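PDB 1J5X: glucosamine-6-phosphate deaminase from Thermotoga maritima, which belongs to the SIS-domain family and folds into two alpha/beta halves, each built around a parallel sheet flanked by helices. Local coordinates for residues Ala67-Tyr72 with Phe224-Glu229; Leu218-Phe223 with Tyr245-Tyr250; Leu228-Lys233 with Leu310-Ala315; Val264-Val269 with Ala288-Val293. All blocks are in the same frame, centred on the assembly; numbering follows the deposited sequence.

Contact 1 of 4, residues Ala67-Tyr72 with Phe224-Glu229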
loop_
_atom_site.group_PDB
_atom_site.type_symbol
_atom_site.label_atom_id
_atom_site.label_comp_id
_atom_site.label_asym_id
_atom_site.label_seq_id
_atom_site.Cartn_x
_atom_site.Cartn_y
_atom_site.Cartn_z
ATOM N N ALA A 67 2.870 1.416 6.194
ATOM C CA ALA A 67 3.264 2.387 7.251
ATOM C C ALA A 67 3.547 3.753 6.616
ATOM O O ALA A 67 3.132 4.785 7.123
ATOM C CB ALA A 67 4.555 1.900 7.982
ATOM N N LEU A 68 4.251 3.754 5.491
ATOM C CA LEU A 68 4.548 5.006 4.809
ATOM C C LEU A 68 3.248 5.680 4.349
ATOM O O LEU A 68 3.025 6.876 4.625
ATOM C CB LEU A 68 5.432 4.756 3.596
ATOM C CG LEU A 68 5.759 5.988 2.774
ATOM C CD1 LEU A 68 6.585 7.001 3.610
ATOM C CD2 LEU A 68 6.601 5.543 1.561
ATOM N N THR A 69 2.391 4.915 3.679
ATOM C CA THR A 69 1.131 5.466 3.178
ATOM C C THR A 69 0.271 6.051 4.294
ATOM O O THR A 69 -0.205 7.192 4.179
ATOM C CB THR A 69 0.333 4.397 2.431
ATOM O OG1 THR A 69 1.192 3.817 1.419
ATOM C CG2 THR A 69 -0.908 5.078 1.700
ATOM N N ILE A 70 0.100 5.319 5.409
ATOM C CA ILE A 70 -0.740 5.869 6.451
ATOM C C ILE A 70 -0.064 7.033 7.181
ATOM O O ILE A 70 -0.744 7.974 7.613
ATOM C CB ILE A 70 -1.242 4.722 7.403
ATOM C CG1 ILE A 70 -2.285 5.250 8.416
ATOM C CG2 ILE A 70 -0.050 4.078 8.115
ATOM C CD1 ILE A 70 -3.582 5.854 7.707
ATOM N N SER A 71 1.274 7.035 7.276
ATOM C CA SER A 71 1.989 8.131 7.963
ATOM C C SER A 71 1.638 9.478 7.254
ATOM O O SER A 71 1.384 10.520 7.917
ATOM C CB SER A 71 3.521 7.916 7.968
ATOM O OG SER A 71 4.141 8.041 6.696
ATOM N N TYR A 72 1.608 9.463 5.931
ATOM C CA TYR A 72 1.262 10.730 5.224
ATOM C C TYR A 72 -0.160 11.142 5.625
ATOM O O TYR A 72 -0.440 12.313 5.931
ATOM C CB TYR A 72 1.214 10.592 3.698
ATOM C CG TYR A 72 2.530 10.557 2.957
ATOM C CD1 TYR A 72 3.233 11.719 2.701
ATOM C CD2 TYR A 72 3.041 9.366 2.488
ATOM C CE1 TYR A 72 4.433 11.697 1.991
ATOM C CE2 TYR A 72 4.202 9.318 1.790
ATOM C CZ TYR A 72 4.907 10.486 1.535
ATOM O OH TYR A 72 6.074 10.441 0.810
ATOM N N PHE A 224 2.347 8.005 -3.544
ATOM C CA PHE A 224 3.727 7.506 -3.727
ATOM C C PHE A 224 3.797 6.203 -2.919
ATOM O O PHE A 224 4.355 5.218 -3.390
ATOM C CB PHE A 224 4.778 8.468 -3.149
ATOM C CG PHE A 224 6.159 7.889 -3.171
ATOM C CD1 PHE A 224 6.746 7.526 -4.376
ATOM C CD2 PHE A 224 6.811 7.608 -1.970
ATOM C CE1 PHE A 224 7.972 6.866 -4.411
ATOM C CE2 PHE A 224 8.070 6.945 -1.989
ATOM C CZ PHE A 224 8.630 6.569 -3.213
ATOM N N GLY A 225 3.266 6.203 -1.692
ATOM C CA GLY A 225 3.249 4.965 -0.908
ATOM C C GLY A 225 2.490 3.869 -1.688
ATOM O O GLY A 225 2.891 2.693 -1.726
ATOM N N VAL A 226 1.368 4.263 -2.326
ATOM C CA VAL A 226 0.579 3.299 -3.117
ATOM C C VAL A 226 1.477 2.803 -4.257
ATOM O O VAL A 226 1.412 1.624 -4.625
ATOM C CB VAL A 226 -0.669 3.986 -3.756
ATOM C CG1 VAL A 226 -1.286 3.102 -4.835
ATOM C CG2 VAL A 226 -1.718 4.282 -2.649
ATOM N N SER A 227 2.272 3.719 -4.813
ATOM C CA SER A 227 3.186 3.392 -5.938
ATOM C C SER A 227 4.297 2.441 -5.491
ATOM O O SER A 227 4.618 1.466 -6.187
ATOM C CB SER A 227 3.717 4.695 -6.550
ATOM O OG SER A 227 2.626 5.378 -7.244
ATOM N N LEU A 228 4.845 2.662 -4.289
ATOM C CA LEU A 228 5.896 1.758 -3.810
ATOM C C LEU A 228 5.345 0.362 -3.646
ATOM O O LEU A 228 6.005 -0.643 -4.034
ATOM C CB LEU A 228 6.450 2.173 -2.456
ATOM C CG LEU A 228 7.798 2.849 -2.395
ATOM C CD1 LEU A 228 8.161 2.828 -0.881
ATOM C CD2 LEU A 228 8.943 2.164 -3.268
ATOM N N GLU A 229 4.149 0.277 -3.047
ATOM C CA GLU A 229 3.496 -0.995 -2.842
ATOM C C GLU A 229 3.176 -1.611 -4.242
ATOM O O GLU A 229 3.403 -2.822 -4.453
ATOM C CB GLU A 229 2.193 -0.825 -2.026
ATOM C CG GLU A 229 1.320 -2.104 -1.853
ATOM C CD GLU A 229 2.011 -3.277 -1.119
ATOM O OE1 GLU A 229 3.197 -3.133 -0.735
ATOM O OE2 GLU A 229 1.344 -4.308 -0.939
#

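Contact 2 of 4, residues Leu218-Phe223 with Tyr245-Tyr250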
loop_
_atom_site.group_PDB
_atom_site.type_symbol
_atom_site.label_atom_id
_atom_site.label_comp_id
_atom_site.label_asym_id
_atom_site.label_seq_id
_atom_site.Cartn_x
_atom_site.Cartn_y
_atom_site.Cartn_z
ATOM N N LEU A 218 3.905 5.894 -10.567
ATOM C CA LEU A 218 4.104 7.287 -10.187
ATOM C C LEU A 218 2.958 7.806 -9.348
ATOM O O LEU A 218 1.813 7.535 -9.674
ATOM C CB LEU A 218 4.211 8.146 -11.462
ATOM C CG LEU A 218 5.301 7.835 -12.504
ATOM C CD1 LEU A 218 5.320 8.990 -13.587
ATOM C CD2 LEU A 218 6.692 7.822 -11.767
ATOM N N GLY A 219 3.265 8.525 -8.283
ATOM C CA GLY A 219 2.184 9.112 -7.470
ATOM C C GLY A 219 2.803 9.992 -6.400
ATOM O O GLY A 219 3.954 9.766 -6.008
HETATM N N MSE A 220 2.064 11.001 -5.924
HETATM C CA MSE A 220 2.582 11.855 -4.866
HETATM C C MSE A 220 2.011 11.537 -3.492
HETATM O O MSE A 220 0.861 11.089 -3.381
HETATM C CB MSE A 220 2.231 13.347 -5.141
HETATM C CG MSE A 220 2.905 13.826 -6.424
HETATM SE SE MSE A 220 2.348 15.762 -6.546
HETATM C CE MSE A 220 3.728 16.419 -7.874
ATOM N N SER A 221 2.822 11.833 -2.470
ATOM C CA SER A 221 2.430 11.695 -1.078
ATOM C C SER A 221 1.825 10.331 -0.798
ATOM O O SER A 221 2.511 9.346 -1.018
ATOM C CB SER A 221 1.431 12.815 -0.731
ATOM O OG SER A 221 2.004 14.058 -1.079
ATOM N N GLU A 222 0.596 10.261 -0.268
ATOM C CA GLU A 222 -0.005 8.938 -0.046
ATOM C C GLU A 222 0.048 8.065 -1.323
ATOM O O GLU A 222 0.220 6.822 -1.201
ATOM C CB GLU A 222 -1.472 9.007 0.345
ATOM C CG GLU A 222 -1.727 9.491 1.750
ATOM C CD GLU A 222 -1.778 11.079 1.821
ATOM O OE1 GLU A 222 -1.085 11.759 1.043
ATOM O OE2 GLU A 222 -2.470 11.625 2.706
ATOM N N PHE A 223 -0.103 8.688 -2.497
ATOM C CA PHE A 223 -0.081 7.901 -3.759
ATOM C C PHE A 223 1.312 7.411 -4.144
ATOM O O PHE A 223 1.440 6.547 -5.023
ATOM C CB PHE A 223 -0.713 8.693 -4.883
ATOM C CG PHE A 223 -2.203 8.927 -4.680
ATOM C CD1 PHE A 223 -2.883 8.367 -3.556
ATOM C CD2 PHE A 223 -2.893 9.722 -5.595
ATOM C CE1 PHE A 223 -4.244 8.578 -3.334
ATOM C CE2 PHE A 223 -4.258 9.969 -5.404
ATOM C CZ PHE A 223 -4.948 9.392 -4.266
ATOM N N TYR A 245 8.226 6.355 -8.122
ATOM C CA TYR A 245 8.750 7.673 -7.877
ATOM C C TYR A 245 7.583 8.615 -7.596
ATOM O O TYR A 245 6.431 8.331 -8.009
ATOM C CB TYR A 245 9.457 8.244 -9.137
ATOM C CG TYR A 245 10.707 7.514 -9.513
ATOM C CD1 TYR A 245 11.921 7.806 -8.883
ATOM C CD2 TYR A 245 10.663 6.485 -10.442
ATOM C CE1 TYR A 245 13.114 7.065 -9.200
ATOM C CE2 TYR A 245 11.828 5.739 -10.769
ATOM C CZ TYR A 245 13.050 6.044 -10.145
ATOM O OH TYR A 245 14.199 5.420 -10.512
ATOM N N SER A 246 7.901 9.737 -6.951
ATOM C CA SER A 246 6.899 10.800 -6.761
ATOM C C SER A 246 6.725 11.302 -8.230
ATOM O O SER A 246 7.713 11.452 -8.981
ATOM C CB SER A 246 7.459 11.938 -5.879
ATOM O OG SER A 246 6.468 12.952 -5.764
ATOM N N THR A 247 5.493 11.615 -8.611
ATOM C CA THR A 247 5.195 11.865 -10.027
ATOM C C THR A 247 6.134 12.675 -10.898
ATOM O O THR A 247 6.593 12.159 -11.967
ATOM C CB THR A 247 3.747 12.366 -10.142
ATOM O OG1 THR A 247 2.880 11.438 -9.451
ATOM C CG2 THR A 247 3.287 12.408 -11.607
ATOM N N LEU A 248 6.355 13.919 -10.518
ATOM C CA LEU A 248 7.193 14.811 -11.308
ATOM C C LEU A 248 8.677 14.486 -11.150
ATOM O O LEU A 248 9.496 15.000 -11.926
ATOM C CB LEU A 248 6.926 16.271 -10.899
ATOM C CG LEU A 248 5.463 16.652 -11.102
ATOM C CD1 LEU A 248 5.232 18.047 -10.682
ATOM C CD2 LEU A 248 5.070 16.392 -12.571
ATOM N N GLU A 249 9.031 13.619 -10.180
ATOM C CA GLU A 249 10.460 13.298 -9.977
ATOM C C GLU A 249 10.956 12.495 -11.139
ATOM O O GLU A 249 12.161 12.461 -11.386
ATOM C CB GLU A 249 10.669 12.429 -8.725
ATOM C CG GLU A 249 10.546 13.270 -7.458
ATOM C CD GLU A 249 11.735 14.254 -7.310
ATOM O OE1 GLU A 249 12.885 13.820 -7.010
ATOM O OE2 GLU A 249 11.542 15.447 -7.510
ATOM N N TYR A 250 10.021 11.828 -11.818
ATOM C CA TYR A 250 10.390 10.939 -12.899
ATOM C C TYR A 250 11.181 11.631 -14.023
ATOM O O TYR A 250 11.989 10.985 -14.685
ATOM C CB TYR A 250 9.138 10.203 -13.445
ATOM C CG TYR A 250 9.532 8.980 -14.281
ATOM C CD1 TYR A 250 10.209 7.899 -13.693
ATOM C CD2 TYR A 250 9.262 8.932 -15.658
ATOM C CE1 TYR A 250 10.596 6.820 -14.423
ATOM C CE2 TYR A 250 9.661 7.842 -16.427
ATOM C CZ TYR A 250 10.326 6.784 -15.807
ATOM O OH TYR A 250 10.726 5.685 -16.504
HETATM O O HOH W 1 0.579 11.964 -8.430
#

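Contact 3 of 4, residues Leu228-Lys233 with Leu310-Ala315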
loop_
_atom_site.group_PDB
_atom_site.type_symbol
_atom_site.label_atom_id
_atom_site.label_comp_id
_atom_site.label_asym_id
_atom_site.label_seq_id
_atom_site.Cartn_x
_atom_site.Cartn_y
_atom_site.Cartn_z
ATOM N N LEU A 228 4.845 2.662 -4.289
ATOM C CA LEU A 228 5.896 1.758 -3.810
ATOM C C LEU A 228 5.345 0.362 -3.646
ATOM O O LEU A 228 6.005 -0.643 -4.034
ATOM C CB LEU A 228 6.450 2.173 -2.456
ATOM C CG LEU A 228 7.798 2.849 -2.395
ATOM C CD1 LEU A 228 8.161 2.828 -0.881
ATOM C CD2 LEU A 228 8.943 2.164 -3.268
ATOM N N GLU A 229 4.149 0.277 -3.047
ATOM C CA GLU A 229 3.496 -0.995 -2.842
ATOM C C GLU A 229 3.176 -1.611 -4.242
ATOM O O GLU A 229 3.403 -2.822 -4.453
ATOM C CB GLU A 229 2.193 -0.825 -2.026
ATOM C CG GLU A 229 1.320 -2.104 -1.853
ATOM C CD GLU A 229 2.011 -3.277 -1.119
ATOM O OE1 GLU A 229 3.197 -3.133 -0.735
ATOM O OE2 GLU A 229 1.344 -4.308 -0.939
ATOM N N SER A 230 2.756 -0.775 -5.198
ATOM C CA SER A 230 2.436 -1.322 -6.535
ATOM C C SER A 230 3.694 -2.007 -7.157
ATOM O O SER A 230 3.636 -3.138 -7.700
ATOM C CB SER A 230 1.980 -0.209 -7.436
ATOM O OG SER A 230 0.682 0.224 -7.000
ATOM N N ALA A 231 4.817 -1.330 -7.082
ATOM C CA ALA A 231 6.032 -1.916 -7.643
ATOM C C ALA A 231 6.368 -3.219 -6.974
ATOM O O ALA A 231 6.738 -4.202 -7.643
ATOM C CB ALA A 231 7.208 -0.896 -7.540
ATOM N N LEU A 232 6.179 -3.294 -5.662
ATOM C CA LEU A 232 6.540 -4.512 -4.969
ATOM C C LEU A 232 5.636 -5.677 -5.397
ATOM O O LEU A 232 6.079 -6.857 -5.509
ATOM C CB LEU A 232 6.463 -4.283 -3.442
ATOM C CG LEU A 232 6.698 -5.537 -2.606
ATOM C CD1 LEU A 232 8.130 -5.954 -2.895
ATOM C CD2 LEU A 232 6.572 -5.306 -1.104
ATOM N N LYS A 233 4.349 -5.389 -5.629
ATOM C CA LYS A 233 3.454 -6.475 -6.068
ATOM C C LYS A 233 3.924 -7.037 -7.398
ATOM O O LYS A 233 3.896 -8.263 -7.593
ATOM C CB LYS A 233 2.006 -5.978 -6.235
ATOM C CG LYS A 233 1.365 -5.264 -5.043
ATOM C CD LYS A 233 1.163 -6.124 -3.804
ATOM C CE LYS A 233 2.490 -6.356 -2.976
ATOM N NZ LYS A 233 2.195 -6.624 -1.505
ATOM N N LEU A 310 -7.844 1.812 -2.209
ATOM C CA LEU A 310 -8.200 1.025 -3.373
ATOM C C LEU A 310 -7.104 1.091 -4.449
ATOM O O LEU A 310 -7.106 0.300 -5.391
ATOM C CB LEU A 310 -9.435 1.599 -4.037
ATOM C CG LEU A 310 -10.787 1.575 -3.319
ATOM C CD1 LEU A 310 -11.828 2.362 -4.168
ATOM C CD2 LEU A 310 -11.240 0.096 -3.191
ATOM N N ARG A 311 -6.197 2.070 -4.363
ATOM C CA ARG A 311 -5.315 2.274 -5.495
ATOM C C ARG A 311 -4.177 1.322 -5.806
ATOM O O ARG A 311 -3.481 1.542 -6.798
ATOM C CB ARG A 311 -4.813 3.727 -5.554
ATOM C CG ARG A 311 -5.956 4.741 -6.045
ATOM C CD ARG A 311 -5.535 6.177 -5.720
ATOM N NE ARG A 311 -6.413 7.200 -6.340
ATOM C CZ ARG A 311 -6.150 7.787 -7.504
ATOM N NH1 ARG A 311 -5.040 7.463 -8.194
ATOM N NH2 ARG A 311 -6.999 8.743 -7.976
ATOM N N THR A 312 -3.963 0.335 -4.959
ATOM C CA THR A 312 -2.947 -0.690 -5.330
ATOM C C THR A 312 -3.639 -1.838 -6.106
ATOM O O THR A 312 -2.985 -2.710 -6.666
ATOM C CB THR A 312 -2.165 -1.294 -4.119
ATOM O OG1 THR A 312 -3.021 -2.014 -3.243
ATOM C CG2 THR A 312 -1.456 -0.162 -3.343
ATOM N N VAL A 313 -4.950 -1.827 -6.173
ATOM C CA VAL A 313 -5.660 -2.901 -6.891
ATOM C C VAL A 313 -5.218 -3.013 -8.368
ATOM O O VAL A 313 -4.945 -4.118 -8.860
ATOM C CB VAL A 313 -7.193 -2.684 -6.794
ATOM C CG1 VAL A 313 -7.946 -3.649 -7.734
ATOM C CG2 VAL A 313 -7.649 -2.927 -5.387
ATOM N N PRO A 314 -5.156 -1.909 -9.097
ATOM C CA PRO A 314 -4.723 -2.031 -10.487
ATOM C C PRO A 314 -3.341 -2.736 -10.599
ATOM O O PRO A 314 -3.136 -3.588 -11.440
ATOM C CB PRO A 314 -4.645 -0.594 -10.945
ATOM C CG PRO A 314 -5.798 0.065 -10.175
ATOM C CD PRO A 314 -5.595 -0.512 -8.787
ATOM N N ALA A 315 -2.385 -2.341 -9.742
ATOM C CA ALA A 315 -1.054 -2.972 -9.810
ATOM C C ALA A 315 -1.070 -4.443 -9.376
ATOM O O ALA A 315 -0.299 -5.242 -9.918
ATOM C CB ALA A 315 -0.020 -2.136 -8.933
HETATM O O HOH W 2 -1.411 -4.236 -2.052
HETATM O O HOH W 3 -1.941 0.375 -8.478
#

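Contact 4 of 4, residues Val264-Val269 with Ala288-Val293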
loop_
_atom_site.group_PDB
_atom_site.type_symbol
_atom_site.label_atom_id
_atom_site.label_comp_id
_atom_site.label_asym_id
_atom_site.label_seq_id
_atom_site.Cartn_x
_atom_site.Cartn_y
_atom_site.Cartn_z
ATOM N N VAL A 264 3.846 2.656 -17.618
ATOM C CA VAL A 264 3.743 3.579 -16.484
ATOM C C VAL A 264 2.316 3.595 -15.926
ATOM O O VAL A 264 1.370 3.718 -16.700
ATOM C CB VAL A 264 4.107 5.015 -16.940
ATOM C CG1 VAL A 264 4.039 6.005 -15.724
ATOM C CG2 VAL A 264 5.489 5.033 -17.590
ATOM N N PHE A 265 2.139 3.458 -14.604
ATOM C CA PHE A 265 0.806 3.566 -14.000
ATOM C C PHE A 265 0.948 4.825 -13.177
ATOM O O PHE A 265 1.789 4.902 -12.270
ATOM C CB PHE A 265 0.491 2.429 -13.066
ATOM C CG PHE A 265 -0.238 1.285 -13.717
ATOM C CD1 PHE A 265 0.025 0.940 -15.050
ATOM C CD2 PHE A 265 -1.104 0.496 -12.986
ATOM C CE1 PHE A 265 -0.603 -0.213 -15.631
ATOM C CE2 PHE A 265 -1.731 -0.668 -13.582
ATOM C CZ PHE A 265 -1.449 -0.979 -14.907
HETATM N N MSE A 266 0.164 5.828 -13.532
HETATM C CA MSE A 266 0.228 7.109 -12.903
HETATM C C MSE A 266 -1.021 7.335 -12.040
HETATM O O MSE A 266 -2.159 7.252 -12.542
HETATM C CB MSE A 266 0.313 8.181 -13.996
HETATM C CG MSE A 266 0.475 9.591 -13.430
HETATM SE SE MSE A 266 0.648 10.932 -14.875
HETATM C CE MSE A 266 1.392 9.823 -16.243
ATOM N N GLN A 267 -0.807 7.628 -10.755
ATOM C CA GLN A 267 -1.932 7.885 -9.815
ATOM C C GLN A 267 -2.292 9.359 -9.896
ATOM O O GLN A 267 -1.535 10.230 -9.428
ATOM C CB GLN A 267 -1.510 7.600 -8.401
ATOM C CG GLN A 267 -1.022 6.147 -8.167
ATOM C CD GLN A 267 -2.106 5.078 -8.297
ATOM O OE1 GLN A 267 -3.296 5.337 -8.090
ATOM N NE2 GLN A 267 -1.686 3.833 -8.609
ATOM N N LYS A 268 -3.434 9.673 -10.518
ATOM C CA LYS A 268 -3.829 11.100 -10.633
ATOM C C LYS A 268 -4.227 11.726 -9.287
ATOM O O LYS A 268 -4.848 11.077 -8.493
ATOM C CB LYS A 268 -5.041 11.224 -11.561
ATOM C CG LYS A 268 -4.785 10.716 -12.999
ATOM C CD LYS A 268 -6.017 11.021 -13.970
ATOM C CE LYS A 268 -6.087 12.526 -14.246
ATOM N NZ LYS A 268 -4.904 13.024 -15.030
ATOM N N VAL A 269 -3.937 13.014 -9.055
ATOM C CA VAL A 269 -4.339 13.630 -7.777
ATOM C C VAL A 269 -5.122 14.928 -8.111
ATOM O O VAL A 269 -4.941 15.519 -9.202
ATOM C CB VAL A 269 -3.104 14.035 -6.836
ATOM C CG1 VAL A 269 -2.197 12.844 -6.561
ATOM C CG2 VAL A 269 -2.342 15.093 -7.418
ATOM N N ALA A 288 6.968 4.986 -23.979
ATOM C CA ALA A 288 6.219 4.297 -22.932
ATOM C C ALA A 288 4.724 4.145 -23.218
ATOM O O ALA A 288 4.160 4.893 -23.980
ATOM C CB ALA A 288 6.350 5.089 -21.594
ATOM N N THR A 289 4.132 3.168 -22.570
ATOM C CA THR A 289 2.691 2.974 -22.595
ATOM C C THR A 289 2.305 3.608 -21.225
ATOM O O THR A 289 2.870 3.235 -20.196
ATOM C CB THR A 289 2.346 1.502 -22.521
ATOM O OG1 THR A 289 2.780 0.849 -23.729
ATOM C CG2 THR A 289 0.889 1.318 -22.332
ATOM N N VAL A 290 1.363 4.536 -21.211
ATOM C CA VAL A 290 0.969 5.164 -19.939
ATOM C C VAL A 290 -0.476 4.935 -19.650
ATOM O O VAL A 290 -1.338 5.067 -20.563
ATOM C CB VAL A 290 1.198 6.644 -19.979
ATOM C CG1 VAL A 290 0.765 7.273 -18.611
ATOM C CG2 VAL A 290 2.668 6.941 -20.358
ATOM N N LEU A 291 -0.741 4.534 -18.410
ATOM C CA LEU A 291 -2.085 4.284 -17.924
ATOM C C LEU A 291 -2.338 5.195 -16.704
ATOM O O LEU A 291 -1.509 5.260 -15.772
ATOM C CB LEU A 291 -2.211 2.827 -17.533
ATOM C CG LEU A 291 -3.598 2.304 -17.207
ATOM C CD1 LEU A 291 -3.720 0.816 -17.638
ATOM C CD2 LEU A 291 -3.808 2.445 -15.700
ATOM N N GLU A 292 -3.439 5.948 -16.735
ATOM C CA GLU A 292 -3.753 6.787 -15.577
ATOM C C GLU A 292 -4.832 6.184 -14.710
ATOM O O GLU A 292 -5.880 5.725 -15.199
ATOM C CB GLU A 292 -4.224 8.177 -16.011
ATOM C CG GLU A 292 -3.158 9.068 -16.587
ATOM C CD GLU A 292 -3.770 10.287 -17.291
ATOM O OE1 GLU A 292 -4.092 10.188 -18.499
ATOM O OE2 GLU A 292 -3.910 11.345 -16.647
ATOM N N VAL A 293 -4.606 6.214 -13.398
ATOM C CA VAL A 293 -5.584 5.706 -12.447
ATOM C C VAL A 293 -6.175 6.934 -11.780
ATOM O O VAL A 293 -5.441 7.692 -11.157
ATOM C CB VAL A 293 -4.903 4.859 -11.326
ATOM C CG1 VAL A 293 -5.934 4.471 -10.235
ATOM C CG2 VAL A 293 -4.243 3.617 -11.987
#

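Contact 1 of 4, residues Ala67-Tyr72 with Phe224-Glu229
Thr-69 and Gly-225 mark the closest approach of two nearly antiparallel helical segments, 67-72 and 224-229, with axes 8.4 Å apart, an angle of 172° between their directions, and these two CA atoms 4.6 Å from each other. Such a short spacing is reached because Gly-225 presents only backbone, and the hydroxyl of Thr-69 rests against it: OG1 of Thr-69 lies 3.3 Å from CA of Gly-225. That contact is packing and not a bond. With chi1 at -53°, OG1 stands beside its own backbone N and reaches back to the carbonyl oxygen of Asn-65, one turn earlier, which satisfies it inside its own helix.

Beside this pair, Leu-68 extends one branch across the groove. Its CD2 methyl meets CE2 of Phe-224 at 4.1 Å, CD1 of Leu-228 at 4.0 Å and CA of Gly-225 at 4.2 Å, so a single methyl touches three residues spanning one turn. The side chains of Leu-68 and Leu-228 are roughly perpendicular. A turn later, OH of Tyr-72 reaches the same phenyl group, 4.0 Å from CD2 of Phe-224, with an oblique approach.

On the buried flank, Thr-69 also touches Leu-168 of helix 162-179, and Val-226 packs against Arg-311 and Thr-312. Helix 62-78 follows strand 54-59 of one parallel sheet, and helix 222-238 follows strand 214-218 of the other. The contact is therefore a helix-helix interface between the two alpha/beta halves, and its antiparallel geometry is consistent with a pseudo-twofold relation between two SIS-like folds.

Contact 2 of 4, residues Leu218-Phe223 with Tyr245-Tyr250
Leu-218 and Tyr-245 form a parallel bridge, CA to CA 5.2 Å, at the C-terminal ends of neighbouring strands in an alpha/beta sheet, where the loop toward helix 222-238 meets the turn after strand 241-245. The main bump is the isobutyl end of Leu-218. Its CD2 enters a notch between two aromatic residues, 3.8 Å from CB of Tyr-245 and near the plane of that ring at its edge, while the CB end of Tyr-250 closes the other wall. Leu-279 of helix 273-285 also touches Leu-218 and Thr-247.

Past the bridge, Thr-247 packs its OG1 against the backbone of Gly-219, 3.1 Å from CA of that residue. Placing OG1 beside its own backbone N (chi1 -52°) points it there. The backbones stay joined by the N-H of Gly-219, bonded not to this hydroxyl but to O of Tyr-245 at 3.2 Å in the carbonyl plane, and by a CA-H...O contact from Ser-246 to O of Gly-219.

Further out, Met-220, a selenomethionine, runs extended beyond CG. Its CG passes 3.7 Å from OG of Ser-246, and its terminal CE ends on Leu-248, 3.6 Å from CD1. On the Thr-247 side a water bridges the two loops, 2.6 Å from OG1 of Thr-247 and only weakly bonded to N of Met-220.

Contact 3 of 4, residues Leu228-Lys233 with Leu310-Ala315
Ser-230 and Ala-315 bring helix 222-238 against segment 310-315, which leads into helix 313-326; the two helices lie on the same face of the second alpha/beta sheet, as their shared contact with Phe-217 of strand 214-218 indicates. The CA atoms of the two residues are 5.1 Å apart. CB of Ala-315 is modelled 3.1 Å from OG of Ser-230, an unusually short contact whose exact value is doubtful.

At a chi1 of -71°, the hydroxyl of Ser-230 swings back beside its backbone N, bonds to the carbonyl oxygen of Val-226 and also receives a water. That water donates to O of Arg-311 at 2.6 Å as well and accepts the N-H of Ala-315, so it joins the serine to Arg-311 and Ala-315 of the other segment.

Thr-312 lies in the type I turn from Leu-310 to Val-313. A chi1 of 64° sets OG1 between the backbone N and carbonyl carbon, where Gln-316 is its partner, and sends CG2 onto the aliphatic part of Glu-229, 3.7 Å from CG. The glutamate chain bends at chi2 (61°), which turns its carboxylate forward along the helix, toward Lys-233. Bends at chi2 and chi3 of the lysine bring NZ to OE2 of Glu-229 from above the carboxylate plane; the modelled distance of 2.5 Å is short and its exact value doubtful. NZ also bonds to O of Met-160 and OG of Ser-62, while Asn-65 holds the other carboxylate oxygen. A second water completes the bridge between the segments, donating to OE2 of Glu-229 and lying 3.0 Å from OG1 of Thr-312.

Contact 4 of 4, residues Val264-Val269 with Ala288-Val293
Val-264 and Val-290 begin a parallel pairing that runs in register to Gln-267 and Val-293, with strand axes 4.7 Å apart and 25° between their directions. Five backbone bonds hold it. Val-264 N donates to O of Thr-289, Leu-291 N to O of Val-264 at 2.8 Å, Met-266 N to O of Leu-291, Val-293 N to O of Met-266, and Lys-268 N to O of Val-293; the fourth is nearly straight at 177°. Phe-265 is bonded on the opposite edge to Val-216 and Leu-218, and Glu-292 N is taken by Asp-298.

Charge gathers on the Met-266 and Glu-292 face. NZ of Lys-268 meets OE2 of Glu-292 nearly along the C-O axis in a salt bridge, modelled at a doubtfully short 2.5 Å, and is shared with Asp-273 and Glu-276. The other oxygen, OE1, is gripped by Lys-277 and Arg-280, so this buried carboxylate is probably well neutralised. Nearby, CE of the selenomethionine Met-266 packs 3.5 Å from CG1 of Val-290.

Across the sheet, CD2 of Leu-291 sits 4.0 Å above the centre of the Phe-265 ring, a CH-pi contact only 3° off its normal. Arg-311 NH1 donates to both OE1 of Gln-267 and O of Val-293, at the strands' C-terminal ends. Helix 273-285 lies along the charged face; it is the crossover of the beta-alpha-beta unit whose strands pair here, in a Rossmann-like alpha/beta sheet.

How the contacts relate
Contacts 1, 2 and 3 all use helix 222-238: its beginning is continuous with the loop of contact 2, its first turns meet the other half of the molecule in contact 1, and its middle meets segment 310-315 in contact 3. Contacts 3 and 4 are buried, whereas contacts 1 and 2 are only partly so. Chemistry follows place: contact 4 rests on backbone bonds and a salt bridge within one sheet, contact 3 on bridging waters, contact 1 on apolar groups and a close glycine, and contact 2 on one backbone bond with apolar side-chain packing. Leu-218 bonds to the strand of contact 4, while Arg-311 ties contact 3 to Gln-267 and Val-293.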